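Local coordinates for protein imidazoleglycerol-phosphate dehydratase (Pyrococcus furiosus, PDB 5DNL) that catalyses the dehydration of imidazoleglycerol phosphate to imidazoleacetol phosphate, the sixth step of histidine biosynthesis, at residues G18-N23 and H29-F34; D24-H29 and E112-S117. All blocks are in the same frame, centred on the assembly; numbering follows the deposited sequence.

Contact 1. Residues G18-N23 and H29-F34; sequences GEIKTN and HMLTAF. With MN (manganese (II) ion), chain E.
I20 meets the helix at L31 and T32, and its two branches divide the work. With CG1 anti to the carbonyl carbon (chi1 -63°) and the chain extended beyond it, CD1 reaches the helix backbone, 3.8 Å from L31 O and 3.9 Å from T32 N. The other branch turns to the leucine: I20 CG2 lies 3.8 Å from L31 CB and 4.0 Å from L31 CD1. T22 closes the buried end, its methyl CG2 being 3.9 Å from L31 CD1, while its hydroxyl turns to D28 and the backbone N of D24. L31 also packs on I44 of strand 42-48 and I58 of helix 51-69, which bury this tight side. The other side is looser. T32 sits at the margin, with OG1 3.9 Å from I20 CD1 and hydrogen-bonded to D28 O of its own helix; the side chains of E19 and K21 are exposed, and that of K21 points away from the helix. An alanine in place of I20 would lose both methyl ends and is likely to open a gap over the backbone between L31 and T32. On a different face of the helix, H29 NE2 binds manganese at 2.2 Å, sharing it with H145 and E149 of this chain and H53 of a neighbouring subunit. The 170 Å² buried here belongs to the strand-to-helix step of the beta-alpha-beta crossover from strand 20-21 to the parallel strand 42-48.

Contact 2. Residues D24-H29 and E112-S117; sequences DLILDH and EGFAVS. With MN (manganese (II) ion), chain E.
The first turn of helix 25-38, just ahead of the manganese ligand H29, packs against the loop leading into helix 116-130, and I26 and F114 carry most of this contact. I26 lays CG2 over one face of the F114 ring as a CH-pi contact, 3.8 Å from the centroid and 15° off the ring normal. CG2 is put there by standing anti to the backbone N, and the bend at chi2 (-72°) brings CD1 back beside it, from the same side of the ring, with I26 CD1 3.6 Å from F114 CE1. I26 CG2 also lies 3.6 Å from G113 O, a carbonyl that accepts from R51 of the same chain. The backbone angles of G113 call for glycine, and a CB there would also run into I26 CG1. The helix start is fixed by D24 at the N-cap: its OD1 accepts from L27 N at 3.1 Å, nearly straight at 170° but from above the carboxylate plane, and weakly from I26 N. D24 OD2 forms a salt bridge with that same R51 and accepts a hydrogen bond from W55. E112 holds R51 of a neighbouring subunit by a salt bridge, and the F114 ring also meets H145, another manganese ligand. The arrangement is a helix N-cap and its packed first turn beside the manganese site of IGPD, which takes ligands from two subunits.

Overall arrangement
Both contacts use helix 25-38 and share H29, with centres 11 Å apart. Contact 1 ties the helix to strand 20-21 nearby in sequence, within one beta-alpha-beta unit; contact 2 ties its first turn to a loop 83 residues further on, which leads into helix 116-130. Of the touching residues, contact 1 has two buried and none exposed, whereas contact 2 has F114 buried and E112 exposed, and so reaches nearer the surface. The first is aliphatic; the second sets an aliphatic chain on an aromatic ring and a glycine loop, with the E112 salt bridge to a neighbouring subunit at its margin. The T22-D28 hydrogen bond (OG1 to OD1, 2.7 Å) joins them, and M30 CE is 3.9 Å from F114 CE2.

Contact 1. Residues G18-N23 and H29-F34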
loop_
_atom_site.group_PDB
_atom_site.type_symbol
_atom_site.label_atom_id
_atom_site.label_comp_id
_atom_site.label_asym_id
_atom_site.label_seq_id
_atom_site.Cartn_x
_atom_site.Cartn_y
_atom_site.Cartn_z
ATOM N N GLY A 18 -14.536 29.401 51.967
ATOM C CA GLY A 18 -13.421 30.260 51.646
ATOM C C GLY A 18 -13.231 30.353 50.160
ATOM O O GLY A 18 -14.000 29.783 49.385
ATOM N N GLU A 19 -12.211 31.102 49.780
ATOM C CA GLU A 19 -11.920 31.359 48.382
ATOM C C GLU A 19 -11.033 30.246 47.811
ATOM O O GLU A 19 -10.299 29.580 48.536
ATOM C CB GLU A 19 -11.234 32.721 48.228
ATOM C CG GLU A 19 -9.801 32.802 48.762
ATOM C CD GLU A 19 -9.236 34.213 48.789
ATOM O OE1 GLU A 19 -9.913 35.170 48.344
ATOM O OE2 GLU A 19 -8.084 34.358 49.245
ATOM N N ILE A 20 -11.130 30.074 46.501
ATOM C CA ILE A 20 -10.150 29.308 45.730
ATOM C C ILE A 20 -9.407 30.324 44.880
ATOM O O ILE A 20 -9.943 30.829 43.895
ATOM C CB ILE A 20 -10.824 28.235 44.863
ATOM C CG1 ILE A 20 -11.530 27.225 45.775
ATOM C CG2 ILE A 20 -9.791 27.572 43.947
ATOM C CD1 ILE A 20 -12.304 26.152 45.039
ATOM N N LYS A 21 -8.165 30.612 45.271
ATOM C CA LYS A 21 -7.349 31.637 44.646
ATOM C C LYS A 21 -5.927 31.157 44.519
ATOM O O LYS A 21 -5.139 31.239 45.452
ATOM C CB LYS A 21 -7.392 32.933 45.469
ATOM C CG LYS A 21 -8.745 33.607 45.485
ATOM C CD LYS A 21 -9.111 34.218 44.145
ATOM C CE LYS A 21 -10.537 34.738 44.158
ATOM N NZ LYS A 21 -10.883 35.347 42.845
ATOM N N THR A 22 -5.597 30.631 43.344
ATOM C CA THR A 22 -4.266 30.099 43.078
ATOM C C THR A 22 -3.382 31.015 42.262
ATOM O O THR A 22 -2.226 30.669 42.002
ATOM C CB THR A 22 -4.381 28.786 42.292
ATOM O OG1 THR A 22 -4.941 29.046 40.996
ATOM C CG2 THR A 22 -5.235 27.782 43.028
ATOM N N ASN A 23 -3.910 32.156 41.841
ATOM C CA ASN A 23 -3.252 33.047 40.868
ATOM C C ASN A 23 -3.140 32.451 39.456
ATOM O O ASN A 23 -2.320 32.881 38.661
ATOM C CB ASN A 23 -1.895 33.553 41.393
ATOM C CG ASN A 23 -2.039 34.297 42.697
ATOM O OD1 ASN A 23 -2.710 35.327 42.747
ATOM N ND2 ASN A 23 -1.456 33.761 43.768
ATOM N N HIS A 29 -10.961 27.987 38.208
ATOM C CA HIS A 29 -12.222 27.499 37.631
ATOM C C HIS A 29 -12.316 25.976 37.749
ATOM O O HIS A 29 -13.334 25.451 38.149
ATOM C CB HIS A 29 -12.359 27.969 36.181
ATOM C CG HIS A 29 -13.627 27.554 35.513
ATOM N ND1 HIS A 29 -14.862 27.623 36.127
ATOM C CD2 HIS A 29 -13.860 27.126 34.254
ATOM C CE1 HIS A 29 -15.790 27.200 35.287
ATOM N NE2 HIS A 29 -15.212 26.926 34.135
ATOM N N MET A 30 -11.244 25.271 37.407
ATOM C CA MET A 30 -11.244 23.814 37.471
ATOM C C MET A 30 -11.429 23.314 38.899
ATOM O O MET A 30 -12.167 22.366 39.122
ATOM C CB MET A 30 -9.951 23.245 36.883
ATOM C CG MET A 30 -9.772 23.428 35.380
ATOM S SD MET A 30 -11.138 22.881 34.349
ATOM C CE MET A 30 -11.998 24.428 34.135
ATOM N N LEU A 31 -10.761 23.962 39.851
ATOM C CA LEU A 31 -10.895 23.580 41.257
ATOM C C LEU A 31 -12.260 23.934 41.811
ATOM O O LEU A 31 -12.772 23.221 42.669
ATOM C CB LEU A 31 -9.805 24.195 42.121
ATOM C CG LEU A 31 -8.380 23.733 41.832
ATOM C CD1 LEU A 31 -7.397 24.620 42.574
ATOM C CD2 LEU A 31 -8.187 22.265 42.213
ATOM N N THR A 32 -12.837 25.033 41.347
ATOM C CA THR A 32 -14.212 25.389 41.729
ATOM C C THR A 32 -15.172 24.296 41.280
ATOM O O THR A 32 -16.022 23.838 42.052
ATOM C CB THR A 32 -14.590 26.766 41.174
ATOM O OG1 THR A 32 -13.724 27.753 41.745
ATOM C CG2 THR A 32 -16.032 27.138 41.502
ATOM N N ALA A 33 -14.989 23.810 40.050
ATOM C CA ALA A 33 -15.774 22.681 39.540
ATOM C C ALA A 33 -15.542 21.437 40.398
ATOM O O ALA A 33 -16.477 20.799 40.848
ATOM C CB ALA A 33 -15.408 22.402 38.086
ATOM N N PHE A 34 -14.281 21.104 40.648
ATOM C CA PHE A 34 -13.957 19.936 41.433
ATOM C C PHE A 34 -14.668 19.977 42.797
ATOM O O PHE A 34 -15.319 19.015 43.193
ATOM C CB PHE A 34 -12.445 19.808 41.643
ATOM C CG PHE A 34 -12.085 18.692 42.556
ATOM C CD1 PHE A 34 -12.072 17.402 42.091
ATOM C CD2 PHE A 34 -11.875 18.915 43.915
ATOM C CE1 PHE A 34 -11.811 16.353 42.955
ATOM C CE2 PHE A 34 -11.591 17.872 44.769
ATOM C CZ PHE A 34 -11.555 16.591 44.291
HETATM MN MN MN E . -16.138 26.556 32.159
#

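Contact 2. Residues D24-H29 and E112-S117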
loop_
_atom_site.group_PDB
_atom_site.type_symbol
_atom_site.label_atom_id
_atom_site.label_comp_id
_atom_site.label_asym_id
_atom_site.label_seq_id
_atom_site.Cartn_x
_atom_site.Cartn_y
_atom_site.Cartn_z
ATOM N N ASP A 24 -4.008 31.479 39.148
ATOM C CA ASP A 24 -4.158 30.937 37.801
ATOM C C ASP A 24 -5.682 30.824 37.608
ATOM O O ASP A 24 -6.321 30.000 38.273
ATOM C CB ASP A 24 -3.455 29.579 37.761
ATOM C CG ASP A 24 -3.634 28.834 36.450
ATOM O OD1 ASP A 24 -4.637 29.029 35.756
ATOM O OD2 ASP A 24 -2.764 28.022 36.135
ATOM N N LEU A 25 -6.263 31.658 36.739
ATOM C CA LEU A 25 -7.716 31.704 36.626
ATOM C C LEU A 25 -8.314 30.423 36.054
ATOM O O LEU A 25 -9.455 30.071 36.377
ATOM C CB LEU A 25 -8.191 32.899 35.794
ATOM C CG LEU A 25 -7.846 34.276 36.359
ATOM C CD1 LEU A 25 -8.417 35.385 35.473
ATOM C CD2 LEU A 25 -8.339 34.431 37.782
ATOM N N ILE A 26 -7.543 29.720 35.225
ATOM C CA ILE A 26 -8.004 28.441 34.694
ATOM C C ILE A 26 -8.096 27.410 35.819
ATOM O O ILE A 26 -9.113 26.705 35.954
ATOM C CB ILE A 26 -7.083 27.889 33.579
ATOM C CG1 ILE A 26 -6.909 28.904 32.427
ATOM C CG2 ILE A 26 -7.561 26.531 33.090
ATOM C CD1 ILE A 26 -8.105 29.093 31.542
ATOM N N LEU A 27 -7.032 27.285 36.606
ATOM C CA LEU A 27 -7.038 26.335 37.704
ATOM C C LEU A 27 -8.085 26.692 38.739
ATOM O O LEU A 27 -8.728 25.805 39.302
ATOM C CB LEU A 27 -5.650 26.229 38.358
ATOM C CG LEU A 27 -5.512 25.124 39.394
ATOM C CD1 LEU A 27 -5.845 23.742 38.834
ATOM C CD2 LEU A 27 -4.082 25.154 39.928
ATOM N N ASP A 28 -8.261 27.989 38.997
ATOM C CA ASP A 28 -9.311 28.399 39.947
ATOM C C ASP A 28 -10.674 27.879 39.499
ATOM O O ASP A 28 -11.430 27.373 40.319
ATOM C CB ASP A 28 -9.404 29.928 40.099
ATOM C CG ASP A 28 -8.231 30.551 40.828
ATOM O OD1 ASP A 28 -7.428 29.840 41.453
ATOM O OD2 ASP A 28 -8.147 31.806 40.755
ATOM N N HIS A 29 -10.961 27.987 38.208
ATOM C CA HIS A 29 -12.222 27.499 37.631
ATOM C C HIS A 29 -12.316 25.976 37.749
ATOM O O HIS A 29 -13.334 25.451 38.149
ATOM C CB HIS A 29 -12.359 27.969 36.181
ATOM C CG HIS A 29 -13.627 27.554 35.513
ATOM N ND1 HIS A 29 -14.862 27.623 36.127
ATOM C CD2 HIS A 29 -13.860 27.126 34.254
ATOM C CE1 HIS A 29 -15.790 27.200 35.287
ATOM N NE2 HIS A 29 -15.212 26.926 34.135
ATOM N N GLU A 112 -6.210 28.375 24.942
ATOM C CA GLU A 112 -5.151 28.958 25.773
ATOM C C GLU A 112 -5.437 28.742 27.263
ATOM O O GLU A 112 -6.553 28.980 27.722
ATOM C CB GLU A 112 -5.011 30.462 25.578
ATOM C CG GLU A 112 -4.776 31.012 24.184
ATOM C CD GLU A 112 -5.028 32.518 24.104
ATOM O OE1 GLU A 112 -6.033 33.021 24.670
ATOM O OE2 GLU A 112 -4.211 33.215 23.469
ATOM N N GLY A 113 -4.435 28.277 28.001
ATOM C CA GLY A 113 -4.577 28.027 29.427
ATOM C C GLY A 113 -4.881 26.585 29.768
ATOM O O GLY A 113 -4.718 26.182 30.926
ATOM N N PHE A 114 -5.355 25.815 28.774
ATOM C CA PHE A 114 -5.714 24.420 28.943
ATOM C C PHE A 114 -4.639 23.616 28.238
ATOM O O PHE A 114 -4.366 23.808 27.054
ATOM C CB PHE A 114 -7.094 24.122 28.358
ATOM C CG PHE A 114 -8.225 24.693 29.175
ATOM C CD1 PHE A 114 -8.696 25.982 28.950
ATOM C CD2 PHE A 114 -8.826 23.936 30.170
ATOM C CE1 PHE A 114 -9.743 26.498 29.698
ATOM C CE2 PHE A 114 -9.862 24.449 30.929
ATOM C CZ PHE A 114 -10.307 25.727 30.701
ATOM N N ALA A 115 -3.987 22.759 28.988
ATOM C CA ALA A 115 -2.929 21.933 28.438
ATOM C C ALA A 115 -2.974 20.547 29.025
ATOM O O ALA A 115 -3.166 20.378 30.243
ATOM C CB ALA A 115 -1.582 22.566 28.723
ATOM N N VAL A 116 -2.753 19.551 28.178
ATOM C CA VAL A 116 -2.693 18.170 28.625
ATOM C C VAL A 116 -1.574 18.004 29.662
ATOM O O VAL A 116 -1.756 17.266 30.655
ATOM C CB VAL A 116 -2.496 17.206 27.421
ATOM C CG1 VAL A 116 -2.268 15.777 27.893
ATOM C CG2 VAL A 116 -3.705 17.289 26.485
ATOM N N SER A 117 -0.422 18.640 29.457
ATOM C CA SER A 117 0.679 18.586 30.448
ATOM C C SER A 117 0.191 18.920 31.850
ATOM O O SER A 117 0.459 18.201 32.812
ATOM C CB SER A 117 1.819 19.552 30.087
ATOM O OG SER A 117 2.711 19.773 31.220
HETATM MN MN MN E . -16.138 26.556 32.159
#